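Long-range contacts in gamma-D-glutamyl-L-lysine dipeptidyl-peptidase (Bacillus cereus ATCC 10987, PDB 3H41), which probably cleaves gamma-D-glutamyl-L-lysine bonds in murein peptides, acting as a cysteine peptidase of cell-wall degradation and releasing L-Ala-gamma-D-Glu dipeptides: residues 64-69 against 144-149; 123-128 against 196-201; 190-195 against 222-227. All blocks are in the same frame, centred on the assembly; numbering follows the deposited sequence.

Contact 1. Residues 64-69 against 144-149; sequences ALLGQE and YNTRLP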
ATOM      1  N   ALA A  64       2.512   5.138   3.281  1.00 12.15           N
ATOM      2  CA  ALA A  64       3.808   4.803   2.679  1.00 13.05           C
ATOM      3  C   ALA A  64       4.505   3.816   3.579  1.00 11.83           C
ATOM      4  O   ALA A  64       4.448   3.953   4.814  1.00 12.11           O
ATOM      5  CB  ALA A  64       4.657   6.060   2.490  1.00 10.21           C
ATOM      6  N   LEU A  65       5.152   2.820   2.981  1.00 13.40           N
ATOM      7  CA  LEU A  65       5.793   1.762   3.775  1.00 11.58           C
ATOM      8  C   LEU A  65       7.238   2.062   4.209  1.00 12.93           C
ATOM      9  O   LEU A  65       7.956   2.808   3.540  1.00 12.73           O
ATOM     10  CB  LEU A  65       5.799   0.442   3.005  1.00 11.97           C
ATOM     11  CG  LEU A  65       4.451  -0.101   2.486  1.00 10.79           C
ATOM     12  CD1 LEU A  65       4.613  -1.479   1.784  1.00 13.24           C
ATOM     13  CD2 LEU A  65       3.419  -0.145   3.620  1.00  9.36           C
ATOM     14  N   LEU A  66       7.661   1.407   5.295  1.00 10.74           N
ATOM     15  CA  LEU A  66       9.044   1.391   5.744  1.00 12.43           C
ATOM     16  C   LEU A  66      10.000   1.369   4.556  1.00 14.31           C
ATOM     17  O   LEU A  66       9.869   0.530   3.646  1.00 12.83           O
ATOM     18  CB  LEU A  66       9.297   0.174   6.626  1.00 11.03           C
ATOM     19  CG  LEU A  66      10.714   0.087   7.190  1.00 10.34           C
ATOM     20  CD1 LEU A  66      10.860   1.046   8.332  1.00 12.84           C
ATOM     21  CD2 LEU A  66      11.001  -1.400   7.610  1.00 11.27           C
ATOM     22  N   GLY A  67      10.943   2.303   4.556  1.00 11.10           N
ATOM     23  CA  GLY A  67      11.931   2.401   3.491  1.00 14.85           C
ATOM     24  C   GLY A  67      11.553   3.137   2.224  1.00 17.19           C
ATOM     25  O   GLY A  67      12.430   3.414   1.394  1.00 16.04           O
ATOM     26  N   GLN A  68      10.263   3.442   2.031  1.00 13.63           N
ATOM     27  CA  GLN A  68       9.832   4.178   0.853  1.00 15.74           C
ATOM     28  C   GLN A  68      10.425   5.591   0.913  1.00 15.79           C
ATOM     29  O   GLN A  68      10.555   6.175   2.010  1.00 14.55           O
ATOM     30  CB  GLN A  68       8.297   4.212   0.772  1.00 14.42           C
ATOM     31  CG  GLN A  68       7.726   4.576  -0.586  1.00 24.10           C
ATOM     32  CD  GLN A  68       6.295   4.032  -0.831  1.00 27.17           C
ATOM     33  OE1 GLN A  68       5.629   3.455   0.072  1.00 18.51           O
ATOM     34  NE2 GLN A  68       5.830   4.196  -2.072  1.00 25.90           N
ATOM     35  N   GLU A  69      10.847   6.091  -0.256  1.00 15.96           N
ATOM     36  CA  GLU A  69      11.482   7.404  -0.340  1.00 16.10           C
ATOM     37  C   GLU A  69      10.418   8.485  -0.518  1.00 14.72           C
ATOM     38  O   GLU A  69       9.429   8.281  -1.217  1.00 14.05           O
ATOM     39  CB  GLU A  69      12.433   7.467  -1.518  1.00 17.50           C
ATOM     40  CG  GLU A  69      13.317   8.718  -1.518  1.00 18.48           C
ATOM     41  CD  GLU A  69      14.379   8.687  -2.630  1.00 29.92           C
ATOM     42  OE1 GLU A  69      14.990   7.617  -2.855  1.00 29.24           O
ATOM     43  OE2 GLU A  69      14.607   9.731  -3.271  1.00 26.42           O
ATOM     44  N   TYR A 144       3.577  -6.692   3.787  1.00 10.74           N
ATOM     45  CA  TYR A 144       3.634  -7.078   2.392  1.00 10.58           C
ATOM     46  C   TYR A 144       4.051  -5.854   1.584  1.00  9.46           C
ATOM     47  O   TYR A 144       3.567  -4.735   1.793  1.00 10.63           O
ATOM     48  CB  TYR A 144       2.239  -7.545   1.917  1.00 12.23           C
ATOM     49  CG  TYR A 144       2.269  -8.036   0.501  1.00 13.00           C
ATOM     50  CD1 TYR A 144       2.809  -9.277   0.201  1.00 14.95           C
ATOM     51  CD2 TYR A 144       1.838  -7.235  -0.558  1.00 10.52           C
ATOM     52  CE1 TYR A 144       2.870  -9.734  -1.113  1.00 12.45           C
ATOM     53  CE2 TYR A 144       1.915  -7.682  -1.893  1.00 10.86           C
ATOM     54  CZ  TYR A 144       2.451  -8.947  -2.153  1.00 13.84           C
ATOM     55  OH  TYR A 144       2.591  -9.464  -3.444  1.00  8.97           O
ATOM     56  N   ASN A 145       4.984  -6.077   0.678  1.00 10.26           N
ATOM     57  CA  ASN A 145       5.411  -5.072  -0.316  1.00 10.97           C
ATOM     58  C   ASN A 145       6.459  -4.093   0.203  1.00 10.26           C
ATOM     59  O   ASN A 145       6.844  -3.180  -0.516  1.00 13.51           O
ATOM     60  CB  ASN A 145       4.228  -4.285  -0.900  1.00 12.08           C
ATOM     61  CG  ASN A 145       4.598  -3.546  -2.182  1.00 18.30           C
ATOM     62  OD1 ASN A 145       5.306  -4.086  -3.055  1.00 14.41           O
ATOM     63  ND2 ASN A 145       4.152  -2.283  -2.283  1.00 17.10           N
ATOM     64  N   THR A 146       6.895  -4.276   1.444  1.00 11.49           N
ATOM     65  CA  THR A 146       8.071  -3.576   2.006  1.00 12.79           C
ATOM     66  C   THR A 146       9.317  -4.081   1.263  1.00 11.70           C
ATOM     67  O   THR A 146       9.432  -5.291   1.023  1.00 12.80           O
ATOM     68  CB  THR A 146       8.183  -3.849   3.512  1.00 10.37           C
ATOM     69  OG1 THR A 146       6.978  -3.371   4.202  1.00 11.40           O
ATOM     70  CG2 THR A 146       9.469  -3.209   4.117  1.00 14.25           C
ATOM     71  N   ARG A 147      10.200  -3.166   0.857  1.00 12.27           N
ATOM     72  CA  ARG A 147      11.441  -3.509   0.188  1.00 11.28           C
ATOM     73  C   ARG A 147      12.603  -2.964   0.990  1.00 12.11           C
ATOM     74  O   ARG A 147      12.640  -1.782   1.274  1.00 11.71           O
ATOM     75  CB  ARG A 147      11.520  -2.940  -1.222  1.00 14.33           C
ATOM     76  CG  ARG A 147      10.406  -3.364  -2.152  1.00 15.76           C
ATOM     77  CD  ARG A 147       9.347  -2.246  -2.305  1.00 17.58           C
ATOM     78  NE  ARG A 147       8.265  -2.691  -3.181  1.00 16.16           N
ATOM     79  CZ  ARG A 147       8.360  -2.795  -4.510  1.00 17.97           C
ATOM     80  NH1 ARG A 147       9.460  -2.430  -5.155  1.00 20.73           N
ATOM     81  NH2 ARG A 147       7.341  -3.250  -5.203  1.00 17.63           N
ATOM     82  N   LEU A 148      13.546  -3.833   1.350  1.00 13.08           N
ATOM     83  CA  LEU A 148      14.753  -3.413   2.041  1.00 14.19           C
ATOM     84  C   LEU A 148      15.991  -4.021   1.377  1.00 11.54           C
ATOM     85  O   LEU A 148      15.964  -5.180   0.931  1.00 14.68           O
ATOM     86  CB  LEU A 148      14.687  -3.794   3.514  1.00 13.93           C
ATOM     87  CG  LEU A 148      13.544  -3.160   4.319  1.00 15.41           C
ATOM     88  CD1 LEU A 148      13.325  -3.945   5.608  1.00 13.70           C
ATOM     89  CD2 LEU A 148      13.772  -1.680   4.626  1.00 13.12           C
ATOM     90  N   PRO A 149      17.082  -3.255   1.326  1.00 12.43           N
ATOM     91  CA  PRO A 149      18.281  -3.799   0.661  1.00 13.78           C
ATOM     92  C   PRO A 149      18.782  -5.112   1.288  1.00 13.37           C
ATOM     93  O   PRO A 149      18.850  -5.232   2.514  1.00 15.80           O
ATOM     94  CB  PRO A 149      19.323  -2.699   0.866  1.00 15.18           C
ATOM     95  CG  PRO A 149      18.560  -1.454   1.121  1.00 18.46           C
ATOM     96  CD  PRO A 149      17.292  -1.881   1.797  1.00 12.83           C
TER
HETATM   97  O   HOH W   1       9.683  -0.354   1.098  1.00 19.49           O
HETATM   98  O   HOH W   2      11.526   0.836  -0.470  1.00 39.26           O
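Leu65 lays its CD1 methyl over one face of the Asn145-Thr146 peptide group, 3.6 Å from Asn145 C. The same methyl reaches Tyr144 O at 3.4 Å. Leu65 opens a type II beta turn to Gln68 that joins strands 60-65 and 69-76 of the first SH3-like domain; it meets residues 144-149, which lead into strand 147-153 of the second. The other flat group here, the guanidinium of Arg147, is used at its edge: NE and NH2 both donate to Asn145 OD1, which lies in the guanidinium plane, with NH2 to OD1 at 3.1 Å, and NE adds a weak bond to Asn145 O. Both nitrogens come to OD1 from one face of the amide, NE from well above its plane; NH1 turns to Gln181. Leu66 has CG anti to its backbone N (chi1 -178°), which directs CD2 to Leu148 CD1 at 4.0 Å; the two leucines cross at about a right angle. Thr146 CG2 approaches Leu66 O, while its OG1 bonds back to Ser143 O. A water lies between the backbones, 2.9 Å from Arg147 N, whose hydrogen it accepts, and close to Leu66 O, to which it probably donates. The extended side chain of Gln68 lies along the turn, and its OE1 accepts the N-H of Leu65 N at 3.0 Å in the carbonyl plane, with an N-H...O angle of 157°.

Contact 2. Residues 123-128 against 196-201; sequences TKPTAI and GKMFLG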
ATOM      1  N   THR A 123       6.688 -10.831   1.295  1.00 10.71           N
ATOM      2  CA  THR A 123       5.706 -11.489   0.433  1.00 11.64           C
ATOM      3  C   THR A 123       4.563 -12.192   1.196  1.00 13.15           C
ATOM      4  O   THR A 123       3.750 -12.867   0.597  1.00 13.39           O
ATOM      5  CB  THR A 123       6.394 -12.486  -0.537  1.00 16.73           C
ATOM      6  OG1 THR A 123       7.278 -13.342   0.204  1.00 18.76           O
ATOM      7  CG2 THR A 123       7.188 -11.710  -1.596  1.00 16.79           C
ATOM      8  N   LYS A 124       4.547 -12.080   2.511  1.00 13.70           N
ATOM      9  CA  LYS A 124       3.383 -12.430   3.314  1.00 13.84           C
ATOM     10  C   LYS A 124       2.635 -11.152   3.747  1.00 12.89           C
ATOM     11  O   LYS A 124       3.208 -10.079   3.770  1.00 11.86           O
ATOM     12  CB  LYS A 124       3.816 -13.199   4.559  1.00 13.21           C
ATOM     13  CG  LYS A 124       4.456 -14.545   4.236  1.00 14.11           C
ATOM     14  CD  LYS A 124       3.389 -15.569   3.901  1.00 26.22           C
ATOM     15  CE  LYS A 124       3.974 -16.994   3.863  1.00 36.14           C
ATOM     16  NZ  LYS A 124       4.961 -17.135   2.746  1.00 32.62           N
ATOM     17  N   PRO A 125       1.365 -11.284   4.147  1.00 13.17           N
ATOM     18  CA  PRO A 125       0.570 -10.075   4.474  1.00 14.43           C
ATOM     19  C   PRO A 125       1.251  -9.116   5.452  1.00 12.28           C
ATOM     20  O   PRO A 125       1.310  -7.903   5.234  1.00 11.39           O
ATOM     21  CB  PRO A 125      -0.705 -10.668   5.080  1.00 15.85           C
ATOM     22  CG  PRO A 125      -0.837 -12.011   4.373  1.00 17.20           C
ATOM     23  CD  PRO A 125       0.574 -12.529   4.295  1.00 15.84           C
ATOM     24  N   THR A 126       1.754  -9.673   6.545  1.00 10.29           N
ATOM     25  CA  THR A 126       2.776  -9.002   7.325  1.00  9.62           C
ATOM     26  C   THR A 126       3.818 -10.057   7.732  1.00 11.61           C
ATOM     27  O   THR A 126       3.588 -11.268   7.604  1.00 13.02           O
ATOM     28  CB  THR A 126       2.242  -8.318   8.592  1.00 11.62           C
ATOM     29  OG1 THR A 126       1.760  -9.287   9.538  1.00 13.72           O
ATOM     30  CG2 THR A 126       1.149  -7.262   8.275  1.00 12.29           C
ATOM     31  N   ALA A 127       4.954  -9.590   8.214  1.00  9.11           N
ATOM     32  CA  ALA A 127       5.998 -10.500   8.719  1.00 11.63           C
ATOM     33  C   ALA A 127       6.765  -9.793   9.794  1.00 12.05           C
ATOM     34  O   ALA A 127       6.766  -8.562   9.813  1.00 12.42           O
ATOM     35  CB  ALA A 127       6.968 -10.879   7.570  1.00 10.65           C
ATOM     36  N   ILE A 128       7.462 -10.552  10.647  1.00 11.97           N
ATOM     37  CA  ILE A 128       8.345  -9.980  11.685  1.00 14.26           C
ATOM     38  C   ILE A 128       9.813  -9.889  11.209  1.00 14.75           C
ATOM     39  O   ILE A 128      10.398 -10.864  10.745  1.00 14.42           O
ATOM     40  CB  ILE A 128       8.238 -10.747  13.035  1.00 12.25           C
ATOM     41  CG1 ILE A 128       6.768 -10.899  13.453  1.00 13.30           C
ATOM     42  CG2 ILE A 128       9.105 -10.025  14.226  1.00  8.85           C
ATOM     43  CD1 ILE A 128       5.995  -9.579  13.599  1.00 12.01           C
ATOM     44  N   GLY A 196      -3.892 -11.329  -3.918  1.00 12.44           N
ATOM     45  CA  GLY A 196      -5.095 -10.780  -3.304  1.00 12.73           C
ATOM     46  C   GLY A 196      -5.738 -11.697  -2.318  1.00 12.43           C
ATOM     47  O   GLY A 196      -6.135 -11.253  -1.228  1.00 13.30           O
ATOM     48  N   LYS A 197      -5.856 -12.974  -2.686  1.00 11.44           N
ATOM     49  CA  LYS A 197      -6.435 -13.990  -1.793  1.00 12.71           C
ATOM     50  C   LYS A 197      -5.772 -14.131  -0.457  1.00 13.50           C
ATOM     51  O   LYS A 197      -6.458 -14.488   0.526  1.00 12.16           O
ATOM     52  CB  LYS A 197      -6.559 -15.365  -2.474  1.00 15.17           C
ATOM     53  CG  LYS A 197      -7.593 -15.423  -3.611  1.00 17.37           C
ATOM     54  CD  LYS A 197      -7.590 -16.790  -4.301  1.00 18.90           C
ATOM     55  CE  LYS A 197      -8.717 -16.964  -5.313  1.00 25.99           C
ATOM     56  NZ  LYS A 197      -8.694 -18.341  -5.969  1.00 26.40           N
HETATM   57  N   MSE A 198      -4.465 -13.834  -0.373  1.00 11.63           N
HETATM   58  CA  MSE A 198      -3.784 -13.888   0.918  1.00 10.89           C
HETATM   59  C   MSE A 198      -4.429 -12.972   1.943  1.00 12.01           C
HETATM   60  O   MSE A 198      -4.312 -13.220   3.153  1.00 14.30           O
HETATM   61  CB  MSE A 198      -2.299 -13.529   0.789  1.00 10.33           C
HETATM   62  CG  MSE A 198      -1.497 -14.458  -0.159  1.00 15.85           C
HETATM   63 SE   MSE A 198       0.422 -14.140   0.216  0.75 11.86          SE
HETATM   64  CE  MSE A 198       0.470 -12.258   0.079  1.00 15.04           C
ATOM     65  N   PHE A 199      -5.085 -11.907   1.481  1.00 13.98           N
ATOM     66  CA  PHE A 199      -5.618 -10.884   2.373  1.00 14.00           C
ATOM     67  C   PHE A 199      -7.099 -11.041   2.695  1.00 12.83           C
ATOM     68  O   PHE A 199      -7.637 -10.176   3.344  1.00 11.57           O
ATOM     69  CB  PHE A 199      -5.401  -9.501   1.761  1.00 11.93           C
ATOM     70  CG  PHE A 199      -3.938  -9.146   1.552  1.00 11.20           C
ATOM     71  CD1 PHE A 199      -3.186  -8.651   2.593  1.00  8.55           C
ATOM     72  CD2 PHE A 199      -3.346  -9.328   0.342  1.00 12.43           C
ATOM     73  CE1 PHE A 199      -1.854  -8.310   2.421  1.00 12.71           C
ATOM     74  CE2 PHE A 199      -1.973  -9.017   0.161  1.00 17.66           C
ATOM     75  CZ  PHE A 199      -1.255  -8.486   1.188  1.00 16.15           C
ATOM     76  N   LEU A 200      -7.752 -12.107   2.220  1.00 14.04           N
ATOM     77  CA  LEU A 200      -9.173 -12.310   2.465  1.00 12.82           C
ATOM     78  C   LEU A 200      -9.467 -12.165   3.974  1.00 13.44           C
ATOM     79  O   LEU A 200      -8.769 -12.744   4.820  1.00 12.73           O
ATOM     80  CB  LEU A 200      -9.660 -13.671   1.884  1.00 12.11           C
ATOM     81  CG  LEU A 200      -9.779 -13.806   0.362  1.00 16.60           C
ATOM     82  CD1 LEU A 200      -9.888 -15.301  -0.065  1.00  8.94           C
ATOM     83  CD2 LEU A 200     -10.978 -12.966  -0.178  1.00 14.77           C
ATOM     84  N   GLY A 201     -10.432 -11.322   4.326  1.00 12.17           N
ATOM     85  CA  GLY A 201     -10.751 -11.063   5.756  1.00 12.69           C
ATOM     86  C   GLY A 201     -10.045  -9.897   6.411  1.00 14.04           C
ATOM     87  O   GLY A 201     -10.309  -9.597   7.581  1.00 12.38           O
TER
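Pro125 is the meeting point of this small, partly exposed interface, touching Phe199 with one side of its ring and Met198 with another. Its CB lies 3.7 Å from Phe199 CE1, and its CA approaches the same ring carbon at 3.6 Å, so the aromatic ring meets the proline mainly through one corner. Farther round the pyrrolidine, CG packs at 4.2 Å against Met198 CB and also faces the carbonyl oxygen of that residue; the two side chains run slantwise to each other. Met198, present as selenomethionine, sends its end the other way along the loop. A bend at the last torsion (chi3 -51°) carries the methyl CE to 3.4 Å from Thr123 O, with SE also near that oxygen. The interface between these segments is therefore one of van der Waals packing.

Several second-shell features hold these groups in place. A type I beta turn from Lys197 to Leu200 closes with Leu200 N bonded to Lys197 O at 3.2 Å, while Phe199 N bonds to Gly196 O, which also lies in the plane of the Phe199 ring at its edge. Phe199 makes edge-to-face stacks with Tyr144 and Phe214.

On the other segment, the amine of Lys124 bonds to Asn173 O. In the fold, the contact joins the entrance to strand 126-131, in the sheet of the second SH3-like domain, to the turn at the C-terminal end of helix 189-197 of the NlpC/P60 catalytic domain. Strand 139-143 borders strand 126-131 on the sheet, and Lys197 and Leu200, at the two ends of the turn, rest on Ile280 of strand 278-281.

Contact 3. Residues 190-195 against 222-227; sequences DDLINT and TIYKSH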
ATOM      1  N   ASP A 190      -3.080 -15.219 -12.526  1.00 16.08           N
ATOM      2  CA  ASP A 190      -3.255 -16.031 -11.317  1.00 18.05           C
ATOM      3  C   ASP A 190      -2.353 -15.611 -10.142  1.00 13.38           C
ATOM      4  O   ASP A 190      -2.772 -15.728  -8.969  1.00 16.70           O
ATOM      5  CB  ASP A 190      -3.051 -17.522 -11.586  1.00 19.29           C
ATOM      6  CG  ASP A 190      -4.240 -18.175 -12.279  1.00 27.20           C
ATOM      7  OD1 ASP A 190      -5.361 -17.588 -12.340  1.00 25.51           O
ATOM      8  OD2 ASP A 190      -4.033 -19.320 -12.761  1.00 23.93           O
ATOM      9  N   ASP A 191      -1.139 -15.162 -10.435  1.00 14.63           N
ATOM     10  CA  ASP A 191      -0.217 -14.660  -9.396  1.00 11.90           C
ATOM     11  C   ASP A 191      -0.839 -13.466  -8.637  1.00 11.80           C
ATOM     12  O   ASP A 191      -0.754 -13.379  -7.410  1.00 13.51           O
ATOM     13  CB  ASP A 191       1.104 -14.189  -9.975  1.00 14.75           C
ATOM     14  CG  ASP A 191       1.835 -15.264 -10.828  1.00 16.00           C
ATOM     15  OD1 ASP A 191       1.507 -16.445 -10.732  1.00 15.49           O
ATOM     16  OD2 ASP A 191       2.743 -14.884 -11.585  1.00 18.06           O
ATOM     17  N   LEU A 192      -1.423 -12.540  -9.393  1.00 13.26           N
ATOM     18  CA  LEU A 192      -2.118 -11.371  -8.841  1.00 13.60           C
ATOM     19  C   LEU A 192      -3.307 -11.790  -7.972  1.00 14.66           C
ATOM     20  O   LEU A 192      -3.488 -11.280  -6.876  1.00 14.31           O
ATOM     21  CB  LEU A 192      -2.613 -10.455  -9.943  1.00 12.74           C
ATOM     22  CG  LEU A 192      -1.617  -9.866 -10.966  1.00 10.58           C
ATOM     23  CD1 LEU A 192      -2.375  -9.113 -12.006  1.00 16.99           C
ATOM     24  CD2 LEU A 192      -0.557  -8.972 -10.331  1.00 15.85           C
ATOM     25  N   ILE A 193      -4.053 -12.779  -8.449  1.00 14.73           N
ATOM     26  CA  ILE A 193      -5.228 -13.241  -7.771  1.00 15.21           C
ATOM     27  C   ILE A 193      -4.818 -13.911  -6.468  1.00 16.46           C
ATOM     28  O   ILE A 193      -5.387 -13.636  -5.405  1.00 14.54           O
ATOM     29  CB  ILE A 193      -6.085 -14.176  -8.694  1.00 17.16           C
ATOM     30  CG1 ILE A 193      -6.618 -13.340  -9.872  1.00 18.15           C
ATOM     31  CG2 ILE A 193      -7.193 -14.855  -7.885  1.00 16.27           C
ATOM     32  CD1 ILE A 193      -7.334 -14.114 -10.972  1.00 16.71           C
ATOM     33  N   ASN A 194      -3.776 -14.727  -6.554  1.00 15.46           N
ATOM     34  CA  ASN A 194      -3.303 -15.457  -5.419  1.00 13.93           C
ATOM     35  C   ASN A 194      -2.785 -14.491  -4.377  1.00 14.29           C
ATOM     36  O   ASN A 194      -3.020 -14.682  -3.159  1.00 14.32           O
ATOM     37  CB  ASN A 194      -2.259 -16.514  -5.849  1.00 16.76           C
ATOM     38  CG  ASN A 194      -2.930 -17.757  -6.400  1.00 20.61           C
ATOM     39  OD1 ASN A 194      -4.034 -18.112  -5.962  1.00 22.09           O
ATOM     40  ND2 ASN A 194      -2.323 -18.372  -7.403  1.00 22.32           N
ATOM     41  N   THR A 195      -2.142 -13.426  -4.848  1.00 15.00           N
ATOM     42  CA  THR A 195      -1.695 -12.357  -3.955  1.00 14.03           C
ATOM     43  C   THR A 195      -2.866 -11.737  -3.194  1.00 13.51           C
ATOM     44  O   THR A 195      -2.862 -11.669  -1.978  1.00 10.79           O
ATOM     45  CB  THR A 195      -0.871 -11.281  -4.697  1.00 14.25           C
ATOM     46  OG1 THR A 195       0.380 -11.858  -5.131  1.00 16.44           O
ATOM     47  CG2 THR A 195      -0.582 -10.080  -3.770  1.00 15.50           C
ATOM     48  N   THR A 222      -1.211  -1.935  -4.629  1.00 13.55           N
ATOM     49  CA  THR A 222      -0.213  -2.784  -3.923  1.00 11.57           C
ATOM     50  C   THR A 222       0.019  -4.138  -4.583  1.00 10.16           C
ATOM     51  O   THR A 222       1.154  -4.577  -4.709  1.00 13.06           O
ATOM     52  CB  THR A 222      -0.591  -2.961  -2.431  1.00 12.10           C
ATOM     53  OG1 THR A 222      -0.574  -1.671  -1.795  1.00 11.88           O
ATOM     54  CG2 THR A 222       0.382  -3.931  -1.699  1.00  9.38           C
ATOM     55  N   ILE A 223      -1.046  -4.772  -5.053  1.00  9.73           N
ATOM     56  CA  ILE A 223      -0.966  -6.075  -5.719  1.00 13.21           C
ATOM     57  C   ILE A 223      -0.131  -5.931  -6.987  1.00 15.39           C
ATOM     58  O   ILE A 223       0.819  -6.703  -7.212  1.00 16.16           O
ATOM     59  CB  ILE A 223      -2.356  -6.592  -6.114  1.00 11.67           C
ATOM     60  CG1 ILE A 223      -3.098  -7.111  -4.879  1.00 17.30           C
ATOM     61  CG2 ILE A 223      -2.252  -7.714  -7.149  1.00 17.45           C
ATOM     62  CD1 ILE A 223      -4.540  -7.426  -5.157  1.00 19.56           C
ATOM     63  N   TYR A 224      -0.449  -4.913  -7.791  1.00 11.58           N
ATOM     64  CA  TYR A 224       0.324  -4.709  -9.032  1.00 12.72           C
ATOM     65  C   TYR A 224       1.761  -4.293  -8.770  1.00 12.24           C
ATOM     66  O   TYR A 224       2.662  -4.827  -9.407  1.00 15.54           O
ATOM     67  CB  TYR A 224      -0.392  -3.740  -9.971  1.00 13.96           C
ATOM     68  CG  TYR A 224      -1.377  -4.451 -10.858  1.00 12.09           C
ATOM     69  CD1 TYR A 224      -0.962  -4.975 -12.117  1.00 11.76           C
ATOM     70  CD2 TYR A 224      -2.698  -4.641 -10.490  1.00 17.79           C
ATOM     71  CE1 TYR A 224      -1.826  -5.629 -12.934  1.00 11.63           C
ATOM     72  CE2 TYR A 224      -3.577  -5.321 -11.329  1.00 20.51           C
ATOM     73  CZ  TYR A 224      -3.118  -5.800 -12.558  1.00 17.03           C
ATOM     74  OH  TYR A 224      -3.938  -6.483 -13.411  1.00 16.08           O
ATOM     75  N   LYS A 225       1.975  -3.390  -7.816  1.00 11.62           N
ATOM     76  CA  LYS A 225       3.293  -2.844  -7.553  1.00 12.43           C
ATOM     77  C   LYS A 225       4.260  -3.920  -7.072  1.00 13.86           C
ATOM     78  O   LYS A 225       5.438  -3.950  -7.488  1.00 12.80           O
ATOM     79  CB  LYS A 225       3.220  -1.731  -6.526  1.00 13.51           C
ATOM     80  CG  LYS A 225       4.585  -1.088  -6.319  1.00 15.75           C
ATOM     81  CD  LYS A 225       4.563   0.398  -6.157  1.00 26.87           C
ATOM     82  CE  LYS A 225       5.954   0.932  -5.796  1.00 28.78           C
ATOM     83  NZ  LYS A 225       5.913   2.119  -4.867  1.00 29.07           N
ATOM     84  N   SER A 226       3.737  -4.823  -6.247  1.00 11.74           N
ATOM     85  CA  SER A 226       4.528  -5.950  -5.703  1.00 12.88           C
ATOM     86  C   SER A 226       4.947  -6.959  -6.755  1.00 12.81           C
ATOM     87  O   SER A 226       5.831  -7.794  -6.498  1.00 11.54           O
ATOM     88  CB  SER A 226       3.753  -6.645  -4.584  1.00 13.04           C
ATOM     89  OG  SER A 226       2.636  -7.405  -5.048  1.00 11.15           O
ATOM     90  N   HIS A 227       4.297  -6.909  -7.917  1.00 12.99           N
ATOM     91  CA  HIS A 227       4.606  -7.755  -9.063  1.00 12.75           C
ATOM     92  C   HIS A 227       5.242  -6.948 -10.207  1.00 12.20           C
ATOM     93  O   HIS A 227       5.222  -7.374 -11.392  1.00 14.68           O
ATOM     94  CB  HIS A 227       3.334  -8.476  -9.541  1.00 10.59           C
ATOM     95  CG  HIS A 227       2.884  -9.549  -8.605  1.00 15.65           C
ATOM     96  ND1 HIS A 227       3.495 -10.785  -8.553  1.00 14.99           N
ATOM     97  CD2 HIS A 227       1.931  -9.561  -7.640  1.00 13.07           C
ATOM     98  CE1 HIS A 227       2.902 -11.529  -7.635  1.00 15.34           C
ATOM     99  NE2 HIS A 227       1.959 -10.808  -7.054  1.00 14.01           N
TER
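Leu192 reaches across with both methyls, into a group made by Tyr224, Ile223 and His227. With CG anti to the carbonyl carbon (chi1 -58°) and an extended chi2, CD1 comes to 3.4 Å from Tyr224 CZ, while CD2 lies over one face of that ring. CD2 also touches His227 CD2 at 3.7 Å and Ile223 CG2 at 3.8 Å, leaving the leucine wedged among three side chains. Tyr224 starts out pointing away from the opposite helix, but its ring swings round to cross Leu192 at about a right angle, and its hydroxyl bonds to Gly253 O. These are the paired helices of the papain-like NlpC/P60 domain: 189-197 packs against 218-225, the helix that begins two residues after the assigned nucleophile, Cys216. The polar link is made by Thr195 and His227, whose side chains come from opposite directions. His227 NE2 donates to Thr195 OG1 over 2.7 Å, with the oxygen only 2° out of the imidazole plane. The threonine rotamer sets OG1 beside its own backbone N, and from there its proton goes to Asp191 O, one turn earlier, at 3.0 Å. That carbonyl thus accepts two bonds, from Thr195 N and OG1, on opposite faces of its plane. The same torsion places Thr195 CG2 4.0 Å from Ile223 CG1, and Asp191 CB lies at a similar distance from His227 CE1.

Along the chain, contact 1 closes before contact 3 opens, whereas contact 2 interleaves with both. Their centres lie about 15 Å (1 and 2), 16 Å (1 and 3) and 11 Å (2 and 3) apart. Contacts 1 and 2 reach the same seven-stranded sheet of the second SH3-like domain, and contacts 2 and 3 share helix 189-197. Contact 1 joins the two SH3-like domains, contact 2 joins the second of them to the catalytic domain, and contact 3 lies within the catalytic domain. Tyr144 belongs to contact 1 yet touches both others, probably bonding through N to Pro125 O and through OH to Ser226 OG. The second SH3-like domain thus sits between the other two along this set of contacts, with Tyr144 at the junction.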